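Local coordinates for protein putative malic enzyme ((S)-malate:NAD+ oxidoreductase (decarboxylating)) (Streptococcus pyogenes, PDB 2A9F) that probably catalyses the NAD+-dependent oxidative decarboxylation of (S)-malate with the help of a divalent metal ion, at residues V170-A173 with A174-S178; G200-I203 with T204-L208; V270-A273 with E274-S277; N320-L323 with A324-G327. All blocks are in the same frame, centred on the assembly; numbering follows the deposited sequence.

In the fold
All four contacts are local and lie, in series along the chain, within the NAD-binding domain. Contacts 1 and 2, centres about 13 Å apart, sit on helices 162-180 and 198-210, which pack together where Ile175 CD1 meets Leu207 CD2 at 3.8 Å. Contact 4, at the start of helix 325-335, has its centre likewise about 13 Å from that of contact 1 and touches it through Val170. Contact 3 lies at the periphery, at the start of helix 273-277, between strands 262-264 and 284-287 in the chain and about 30 Å from contact 4, centre to centre. Contacts 1 and 2 thus form a packed helix pair, and contact 4 borders the probable malate and metal site.

Contact 1. Residues V170-A173 with A174-S178; sequences VVLA and AIFNS
Helix 162-180, whose first turn carries the magnesium ligand Asp163, brings Leu172 against Phe176 one turn further on. Leu172 CG lies 4.0 Å from Phe176 CE1, and the two side chains meet at a slant. The ring also lies over its own helix backbone, one face meeting Leu172 O, which stands 3.2 Å above the ring plane toward its rim. That position follows from chi1 of Phe176 (-76°), which puts CG beside the backbone N and lays the ring back over the preceding turn. Leu172 CD1 also reaches Ile175 CD1 at 4.4 Å, so the branched residues form an apolar strip. Small Ala173 and Ala174 suit close packing against Ile352 and Phe286. Backbone bonds run from Ala174 N to Val170 O at 2.9 Å and from Asn177 N to Ala173 O at 3.3 Å. Ser178 OG donates to Ala174 O at 2.9 Å, so this buried hydroxyl is satisfied within the helix, while Asn177 ND2 bonds to Thr363 O. Spacing of i to i+3 and i+4 puts apolar side chains on one side of a helix that packs into a core, here against strand 284-287, helix 198-210 and helix 342-354.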
loop_
_atom_site.group_PDB
_atom_site.type_symbol
_atom_site.label_atom_id
_atom_site.label_comp_id
_atom_site.label_asym_id
_atom_site.label_seq_id
_atom_site.Cartn_x
_atom_site.Cartn_y
_atom_site.Cartn_z
ATOM N N VAL A 170 -2.004 -17.746 -20.845
ATOM C CA VAL A 170 -2.494 -17.259 -22.119
ATOM C C VAL A 170 -2.011 -18.175 -23.227
ATOM O O VAL A 170 -2.652 -18.303 -24.273
ATOM C CB VAL A 170 -2.037 -15.814 -22.378
ATOM C CG1 VAL A 170 -2.550 -15.332 -23.728
ATOM C CG2 VAL A 170 -2.551 -14.919 -21.268
ATOM N N VAL A 171 -0.873 -18.819 -22.996
ATOM C CA VAL A 171 -0.338 -19.744 -23.977
ATOM C C VAL A 171 -1.211 -20.990 -23.937
ATOM O O VAL A 171 -1.517 -21.586 -24.969
ATOM C CB VAL A 171 1.115 -20.107 -23.667
ATOM C CG1 VAL A 171 1.574 -21.261 -24.573
ATOM C CG2 VAL A 171 2.005 -18.874 -23.894
ATOM N N LEU A 172 -1.639 -21.348 -22.734
ATOM C CA LEU A 172 -2.481 -22.504 -22.554
ATOM C C LEU A 172 -3.825 -22.262 -23.220
ATOM O O LEU A 172 -4.443 -23.191 -23.755
ATOM C CB LEU A 172 -2.678 -22.788 -21.065
ATOM C CG LEU A 172 -3.312 -24.137 -20.725
ATOM C CD1 LEU A 172 -2.600 -25.254 -21.496
ATOM C CD2 LEU A 172 -3.214 -24.386 -19.239
ATOM N N ALA A 173 -4.281 -21.015 -23.204
ATOM C CA ALA A 173 -5.567 -20.702 -23.810
ATOM C C ALA A 173 -5.387 -20.665 -25.312
ATOM O O ALA A 173 -6.293 -21.046 -26.070
ATOM C CB ALA A 173 -6.086 -19.358 -23.307
ATOM N N ALA A 174 -4.205 -20.214 -25.729
ATOM C CA ALA A 174 -3.884 -20.107 -27.141
ATOM C C ALA A 174 -3.801 -21.475 -27.818
ATOM O O ALA A 174 -3.923 -21.575 -29.037
ATOM C CB ALA A 174 -2.580 -19.355 -27.324
ATOM N N ILE A 175 -3.582 -22.538 -27.053
ATOM C CA ILE A 175 -3.525 -23.835 -27.701
ATOM C C ILE A 175 -4.932 -24.428 -27.716
ATOM O O ILE A 175 -5.327 -25.027 -28.704
ATOM C CB ILE A 175 -2.499 -24.834 -27.038
ATOM C CG1 ILE A 175 -3.180 -25.700 -25.990
ATOM C CG2 ILE A 175 -1.327 -24.086 -26.422
ATOM C CD1 ILE A 175 -2.340 -26.889 -25.595
ATOM N N PHE A 176 -5.689 -24.259 -26.637
ATOM C CA PHE A 176 -7.054 -24.780 -26.613
ATOM C C PHE A 176 -7.712 -24.357 -27.931
ATOM O O PHE A 176 -8.405 -25.143 -28.596
ATOM C CB PHE A 176 -7.840 -24.187 -25.449
ATOM C CG PHE A 176 -7.490 -24.765 -24.117
ATOM C CD1 PHE A 176 -7.518 -23.967 -22.977
ATOM C CD2 PHE A 176 -7.156 -26.109 -23.989
ATOM C CE1 PHE A 176 -7.218 -24.495 -21.722
ATOM C CE2 PHE A 176 -6.852 -26.653 -22.738
ATOM C CZ PHE A 176 -6.882 -25.844 -21.602
ATOM N N ASN A 177 -7.474 -23.107 -28.307
ATOM C CA ASN A 177 -8.025 -22.593 -29.540
ATOM C C ASN A 177 -7.259 -23.125 -30.734
ATOM O O ASN A 177 -7.795 -23.226 -31.833
ATOM C CB ASN A 177 -8.018 -21.065 -29.529
ATOM C CG ASN A 177 -9.240 -20.497 -28.852
ATOM O OD1 ASN A 177 -10.150 -21.239 -28.473
ATOM N ND2 ASN A 177 -9.277 -19.181 -28.696
ATOM N N SER A 178 -5.996 -23.465 -30.521
ATOM C CA SER A 178 -5.204 -24.016 -31.601
ATOM C C SER A 178 -5.639 -25.445 -31.886
ATOM O O SER A 178 -5.662 -25.865 -33.034
ATOM C CB SER A 178 -3.723 -23.956 -31.258
ATOM O OG SER A 178 -3.212 -22.699 -31.656
#

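Contact 2. Residues G200-I203 with T204-L208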
loop_
_atom_site.group_PDB
_atom_site.type_symbol
_atom_site.label_atom_id
_atom_site.label_comp_id
_atom_site.label_asym_id
_atom_site.label_seq_id
_atom_site.Cartn_x
_atom_site.Cartn_y
_atom_site.Cartn_z
ATOM N N GLY A 200 9.509 -23.401 -17.678
ATOM C CA GLY A 200 9.179 -24.450 -18.624
ATOM C C GLY A 200 8.538 -25.616 -17.894
ATOM O O GLY A 200 7.624 -26.251 -18.408
ATOM N N LEU A 201 9.017 -25.901 -16.691
ATOM C CA LEU A 201 8.466 -26.990 -15.913
ATOM C C LEU A 201 7.023 -26.712 -15.508
ATOM O O LEU A 201 6.168 -27.604 -15.580
ATOM C CB LEU A 201 9.320 -27.236 -14.671
ATOM C CG LEU A 201 10.468 -28.255 -14.763
ATOM C CD1 LEU A 201 11.212 -28.169 -16.086
ATOM C CD2 LEU A 201 11.414 -27.996 -13.598
ATOM N N SER A 202 6.738 -25.481 -15.086
ATOM C CA SER A 202 5.380 -25.144 -14.683
ATOM C C SER A 202 4.450 -25.374 -15.861
ATOM O O SER A 202 3.514 -26.169 -15.757
ATOM C CB SER A 202 5.286 -23.692 -14.182
ATOM O OG SER A 202 5.686 -22.758 -15.162
ATOM N N ILE A 203 4.715 -24.702 -16.982
ATOM C CA ILE A 203 3.882 -24.873 -18.171
ATOM C C ILE A 203 3.604 -26.362 -18.383
ATOM O O ILE A 203 2.468 -26.769 -18.649
ATOM C CB ILE A 203 4.566 -24.317 -19.461
ATOM C CG1 ILE A 203 4.402 -22.797 -19.547
ATOM C CG2 ILE A 203 3.923 -24.939 -20.709
ATOM C CD1 ILE A 203 5.123 -22.006 -18.456
ATOM N N THR A 204 4.653 -27.165 -18.248
ATOM C CA THR A 204 4.544 -28.601 -18.433
ATOM C C THR A 204 3.560 -29.208 -17.433
ATOM O O THR A 204 2.687 -29.990 -17.828
ATOM C CB THR A 204 5.941 -29.289 -18.326
ATOM O OG1 THR A 204 6.834 -28.691 -19.276
ATOM C CG2 THR A 204 5.838 -30.789 -18.627
ATOM N N ARG A 205 3.682 -28.857 -16.154
ATOM C CA ARG A 205 2.744 -29.397 -15.168
ATOM C C ARG A 205 1.337 -28.988 -15.569
ATOM O O ARG A 205 0.407 -29.800 -15.552
ATOM C CB ARG A 205 3.027 -28.868 -13.763
ATOM C CG ARG A 205 4.137 -29.579 -13.023
ATOM C CD ARG A 205 5.430 -29.462 -13.783
ATOM N NE ARG A 205 6.580 -29.881 -12.988
ATOM C CZ ARG A 205 7.107 -29.162 -12.001
ATOM N NH1 ARG A 205 6.587 -27.979 -11.682
ATOM N NH2 ARG A 205 8.160 -29.629 -11.342
ATOM N N LYS A 206 1.186 -27.721 -15.936
ATOM C CA LYS A 206 -0.110 -27.214 -16.354
ATOM C C LYS A 206 -0.647 -28.021 -17.522
ATOM O O LYS A 206 -1.792 -28.473 -17.483
ATOM C CB LYS A 206 -0.012 -25.734 -16.722
ATOM C CG LYS A 206 0.126 -24.833 -15.512
ATOM C CD LYS A 206 0.349 -23.389 -15.914
ATOM C CE LYS A 206 0.631 -22.551 -14.688
ATOM N NZ LYS A 206 1.762 -23.122 -13.894
ATOM N N LEU A 207 0.168 -28.208 -18.556
ATOM C CA LEU A 207 -0.261 -28.995 -19.714
ATOM C C LEU A 207 -0.778 -30.393 -19.336
ATOM O O LEU A 207 -1.834 -30.822 -19.788
ATOM C CB LEU A 207 0.883 -29.156 -20.695
ATOM C CG LEU A 207 1.001 -28.100 -21.774
ATOM C CD1 LEU A 207 2.257 -28.374 -22.581
ATOM C CD2 LEU A 207 -0.233 -28.133 -22.663
ATOM N N LEU A 208 -0.038 -31.106 -18.505
ATOM C CA LEU A 208 -0.471 -32.441 -18.126
ATOM C C LEU A 208 -1.794 -32.360 -17.383
ATOM O O LEU A 208 -2.695 -33.168 -17.618
ATOM C CB LEU A 208 0.606 -33.128 -17.280
ATOM C CG LEU A 208 1.874 -33.393 -18.101
ATOM C CD1 LEU A 208 2.864 -34.227 -17.288
ATOM C CD2 LEU A 208 1.506 -34.105 -19.403
#
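Regular i to i+4 hydrogen bonds join Gly200-Ile203 to Thr204-Leu208 along helix 198-210; that from Lys206 N to Ser202 O is 2.8 Å long and nearly straight, with an N-H...O angle of 172°. Gly200 O takes two donors from one residue. Thr204 N reaches it at 3.1 Å and Thr204 OG1 at 2.7 Å, from opposite faces of the carbonyl plane. With chi1 of -56°, OG1 turns back beside its own backbone N, which brings the hydroxyl to the carbonyl one turn earlier. Threonine suits this place because the hydroxyl is satisfied inside the helix while the residue packs against Val193, Val215 and Val217 of the neighbouring strands. Arg205 folds back toward Leu201, whose CB stands 4.0 Å above the centre of one guanidinium face. This lays a flat cation over an aliphatic group. Lys206 NZ comes to 3.6 Å from Ser202 CB, a contact with carbon, whereas Ser202 OG is hydrogen-bonded to Ala199 O. Lys206 is buried, and its side chain touches His165 of helix 162-180. Ile203 CG2 meets Leu207 CD1 at 4.3 Å, and these two residues pack on Ala168, Leu172 and Ile175 of the same helix. Gly200 fits the last glycine of a Rossmann-type GxGxxG pattern, in the helix of a beta-alpha-beta unit between strands 190-194 and 214-219. The chemistry implies a division of roles: Ile203, Leu207 and Thr204, its hydroxyl bonded within the helix, pack against neighbouring elements, while exposed Arg205 lays its charged group over an aliphatic bed.

Contact 3. Residues V270-A273 with E274-S277; sequences VLKA and EWIS
Lys272 lies across one face of the Trp275 indole, its CB standing 4.1 Å from the centroid of the six-membered ring and directly over it, a CH-pi contact. Lys272 CG continues over the same ring to 4.1 Å from Trp275 CH2. Leu271 comes in at the rim instead, where its CD2 lies 3.5 Å from Trp275 CE3 near the ring plane, the two side chains sliding past each other in opposite directions. At the rim of the ring the lysine chain bends at chi3 (74°) and again at chi4, and NZ rises from the ring to meet Glu274. There it forms a salt bridge of 2.6 Å to Glu274 OE1, approaching from above the carboxylate plane.

Trp275 N donates to Lys272 O at 3.0 Å, which helps place the tryptophan at the start of the short, weakly bonded helix 273-277. Separately, the Ser277 side chain closes on the carbonyl three residues back, OG to Glu274 O at 2.8 Å. Further out, Leu271 and Ile276 both pack on Ile285 of strand 284-287, with Ile276 also against Ala300, and the indole and Leu271 rest on Glu257. A long aliphatic lysine thus suits a place where its methylenes cover an aromatic face and its ammonium meets a carboxylate. The arrangement implies that one side chain both covers carbon and pairs charge at an exposed helix start, where solvent probably weakens the salt bridge's contribution.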
loop_
_atom_site.group_PDB
_atom_site.type_symbol
_atom_site.label_atom_id
_atom_site.label_comp_id
_atom_site.label_asym_id
_atom_site.label_seq_id
_atom_site.Cartn_x
_atom_site.Cartn_y
_atom_site.Cartn_z
ATOM N N VAL A 270 16.560 -20.387 -30.835
ATOM C CA VAL A 270 16.945 -21.787 -30.773
ATOM C C VAL A 270 16.258 -22.672 -31.813
ATOM O O VAL A 270 16.667 -23.816 -32.021
ATOM C CB VAL A 270 16.664 -22.345 -29.354
ATOM C CG1 VAL A 270 16.928 -23.834 -29.299
ATOM C CG2 VAL A 270 17.545 -21.620 -28.342
ATOM N N LEU A 271 15.236 -22.143 -32.481
ATOM C CA LEU A 271 14.500 -22.919 -33.477
ATOM C C LEU A 271 14.751 -22.452 -34.904
ATOM O O LEU A 271 14.178 -21.462 -35.356
ATOM C CB LEU A 271 13.003 -22.856 -33.185
ATOM C CG LEU A 271 12.146 -24.053 -33.606
ATOM C CD1 LEU A 271 10.678 -23.648 -33.520
ATOM C CD2 LEU A 271 12.493 -24.505 -35.017
ATOM N N LYS A 272 15.603 -23.185 -35.614
ATOM C CA LYS A 272 15.950 -22.861 -36.996
ATOM C C LYS A 272 14.911 -23.419 -37.979
ATOM O O LYS A 272 14.618 -24.618 -37.990
ATOM C CB LYS A 272 17.344 -23.411 -37.312
ATOM C CG LYS A 272 18.434 -22.895 -36.367
ATOM C CD LYS A 272 19.791 -23.563 -36.622
ATOM C CE LYS A 272 20.480 -23.059 -37.897
ATOM N NZ LYS A 272 19.731 -23.358 -39.149
ATOM N N ALA A 273 14.367 -22.526 -38.801
ATOM C CA ALA A 273 13.343 -22.850 -39.793
ATOM C C ALA A 273 13.338 -24.267 -40.377
ATOM O O ALA A 273 12.330 -24.961 -40.296
ATOM C CB ALA A 273 13.406 -21.835 -40.920
ATOM N N GLU A 274 14.455 -24.689 -40.967
ATOM C CA GLU A 274 14.557 -26.014 -41.592
ATOM C C GLU A 274 13.795 -27.103 -40.847
ATOM O O GLU A 274 13.066 -27.890 -41.451
ATOM C CB GLU A 274 16.020 -26.459 -41.713
ATOM C CG GLU A 274 16.984 -25.394 -42.198
ATOM C CD GLU A 274 17.353 -24.414 -41.099
ATOM O OE1 GLU A 274 17.828 -24.881 -40.037
ATOM O OE2 GLU A 274 17.175 -23.188 -41.295
ATOM N N TRP A 275 13.973 -27.145 -39.532
ATOM C CA TRP A 275 13.332 -28.150 -38.700
ATOM C C TRP A 275 11.819 -28.171 -38.856
ATOM O O TRP A 275 11.229 -29.232 -39.035
ATOM C CB TRP A 275 13.698 -27.926 -37.229
ATOM C CG TRP A 275 15.181 -27.908 -36.968
ATOM C CD1 TRP A 275 16.149 -28.563 -37.678
ATOM C CD2 TRP A 275 15.855 -27.253 -35.888
ATOM N NE1 TRP A 275 17.381 -28.358 -37.108
ATOM C CE2 TRP A 275 17.232 -27.558 -36.007
ATOM C CE3 TRP A 275 15.431 -26.439 -34.828
ATOM C CZ2 TRP A 275 18.189 -27.077 -35.106
ATOM C CZ3 TRP A 275 16.387 -25.961 -33.931
ATOM C CH2 TRP A 275 17.752 -26.284 -34.080
ATOM N N ILE A 276 11.199 -26.994 -38.796
ATOM C CA ILE A 276 9.747 -26.878 -38.916
ATOM C C ILE A 276 9.220 -27.855 -39.953
ATOM O O ILE A 276 8.209 -28.529 -39.743
ATOM C CB ILE A 276 9.338 -25.439 -39.302
ATOM C CG1 ILE A 276 9.730 -24.481 -38.173
ATOM C CG2 ILE A 276 7.839 -25.370 -39.575
ATOM C CD1 ILE A 276 9.494 -23.019 -38.478
ATOM N N SER A 277 9.935 -27.935 -41.067
ATOM C CA SER A 277 9.575 -28.825 -42.156
ATOM C C SER A 277 9.291 -30.229 -41.626
ATOM O O SER A 277 8.306 -30.849 -42.011
ATOM C CB SER A 277 10.722 -28.872 -43.172
ATOM O OG SER A 277 11.202 -27.565 -43.458
#

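Contact 4. Residues N320-L323 with A324-G327; sequences NNVL and AFPG
Phe325 packs back against Asn321 and Val322 at the start of helix 325-335. From its CB the side chain takes the crowded position, CG lying between the backbone N and the carbonyl carbon (chi1 66°), and this turns the ring back alongside the preceding turn. One ortho carbon, Phe325 CD2, comes to 3.5 Å from Asn321 O and to 4.1 Å from Asn321 CB. Next along that side of the ring, Phe325 CE2 reaches Val322 CA at 3.7 Å and, more loosely, Val322 CG2 at 4.4 Å. The Asn321 side chain and the ring cross at about a right angle, with amide and ring planes 59° apart. Beyond these two residues the ring meets Lys95, the predicted proton acceptor, together with Leu98 and Phe99 of helix 85-102; the planes of the two phenylalanine rings stand at about 50°.

The backbone turn next to the ring is held by Ala324 N, which donates to Asn321 O at 2.8 Å, while Phe325 N makes a weak bond to the same oxygen at 3.5 Å. Ala324 occupies the N-cap position, and its small side chain suits the close approach of Val170 from helix 162-180. Pro326 fits the first turn of a helix, where its missing N-H costs no bond within the helix. Asn320 is predicted to bind malate, and the Asn321 side chain lies about 5 Å from the magnesium ion bound by Glu137, Asp138 and Asp163. A short 3-10 turn leading into a helix start thus forms part of the probable malic enzyme active site, where an aromatic ring packs beside the predicted catalytic lysine.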
loop_
_atom_site.group_PDB
_atom_site.type_symbol
_atom_site.label_atom_id
_atom_site.label_comp_id
_atom_site.label_asym_id
_atom_site.label_seq_id
_atom_site.Cartn_x
_atom_site.Cartn_y
_atom_site.Cartn_z
ATOM N N ASN A 320 -0.352 -12.056 -24.531
ATOM C CA ASN A 320 -0.050 -11.071 -23.497
ATOM C C ASN A 320 -0.782 -11.248 -22.180
ATOM O O ASN A 320 -1.976 -11.564 -22.133
ATOM C CB ASN A 320 -0.268 -9.649 -24.024
ATOM C CG ASN A 320 -1.665 -9.436 -24.568
ATOM O OD1 ASN A 320 -2.103 -10.139 -25.480
ATOM N ND2 ASN A 320 -2.372 -8.459 -24.013
ATOM N N ASN A 321 -0.005 -11.037 -21.121
ATOM C CA ASN A 321 -0.410 -11.129 -19.724
ATOM C C ASN A 321 -1.786 -10.560 -19.430
ATOM O O ASN A 321 -2.569 -11.139 -18.678
ATOM C CB ASN A 321 0.600 -10.371 -18.861
ATOM C CG ASN A 321 1.278 -11.258 -17.873
ATOM O OD1 ASN A 321 0.609 -11.975 -17.127
ATOM N ND2 ASN A 321 2.618 -11.233 -17.851
ATOM N N VAL A 322 -2.055 -9.416 -20.026
ATOM C CA VAL A 322 -3.291 -8.695 -19.811
ATOM C C VAL A 322 -4.586 -9.508 -19.747
ATOM O O VAL A 322 -5.407 -9.284 -18.866
ATOM C CB VAL A 322 -3.398 -7.586 -20.842
ATOM C CG1 VAL A 322 -4.574 -6.730 -20.541
ATOM C CG2 VAL A 322 -2.130 -6.757 -20.808
ATOM N N LEU A 323 -4.761 -10.459 -20.657
ATOM C CA LEU A 323 -5.966 -11.298 -20.676
ATOM C C LEU A 323 -6.070 -12.257 -19.493
ATOM O O LEU A 323 -7.014 -13.037 -19.423
ATOM C CB LEU A 323 -5.991 -12.146 -21.942
ATOM C CG LEU A 323 -5.855 -11.379 -23.244
ATOM C CD1 LEU A 323 -5.443 -12.330 -24.347
ATOM C CD2 LEU A 323 -7.173 -10.697 -23.552
ATOM N N ALA A 324 -5.110 -12.217 -18.571
ATOM C CA ALA A 324 -5.153 -13.144 -17.455
ATOM C C ALA A 324 -5.154 -12.587 -16.039
ATOM O O ALA A 324 -6.020 -12.946 -15.247
ATOM C CB ALA A 324 -4.027 -14.177 -17.595
ATOM N N PHE A 325 -4.205 -11.723 -15.697
ATOM C CA PHE A 325 -4.169 -11.244 -14.316
ATOM C C PHE A 325 -5.391 -10.506 -13.797
ATOM O O PHE A 325 -5.662 -10.521 -12.599
ATOM C CB PHE A 325 -2.876 -10.452 -14.030
ATOM C CG PHE A 325 -2.742 -9.159 -14.782
ATOM C CD1 PHE A 325 -3.369 -7.999 -14.318
ATOM C CD2 PHE A 325 -1.916 -9.077 -15.902
ATOM C CE1 PHE A 325 -3.160 -6.776 -14.963
ATOM C CE2 PHE A 325 -1.702 -7.866 -16.549
ATOM C CZ PHE A 325 -2.321 -6.713 -16.082
ATOM N N PRO A 326 -6.151 -9.852 -14.677
ATOM C CA PRO A 326 -7.318 -9.168 -14.128
ATOM C C PRO A 326 -8.373 -10.166 -13.652
ATOM O O PRO A 326 -8.735 -10.193 -12.475
ATOM C CB PRO A 326 -7.805 -8.322 -15.300
ATOM C CG PRO A 326 -6.555 -7.994 -16.008
ATOM C CD PRO A 326 -5.813 -9.313 -16.001
ATOM N N GLY A 327 -8.845 -10.997 -14.571
ATOM C CA GLY A 327 -9.872 -11.978 -14.244
ATOM C C GLY A 327 -9.562 -12.950 -13.120
ATOM O O GLY A 327 -10.439 -13.254 -12.299
#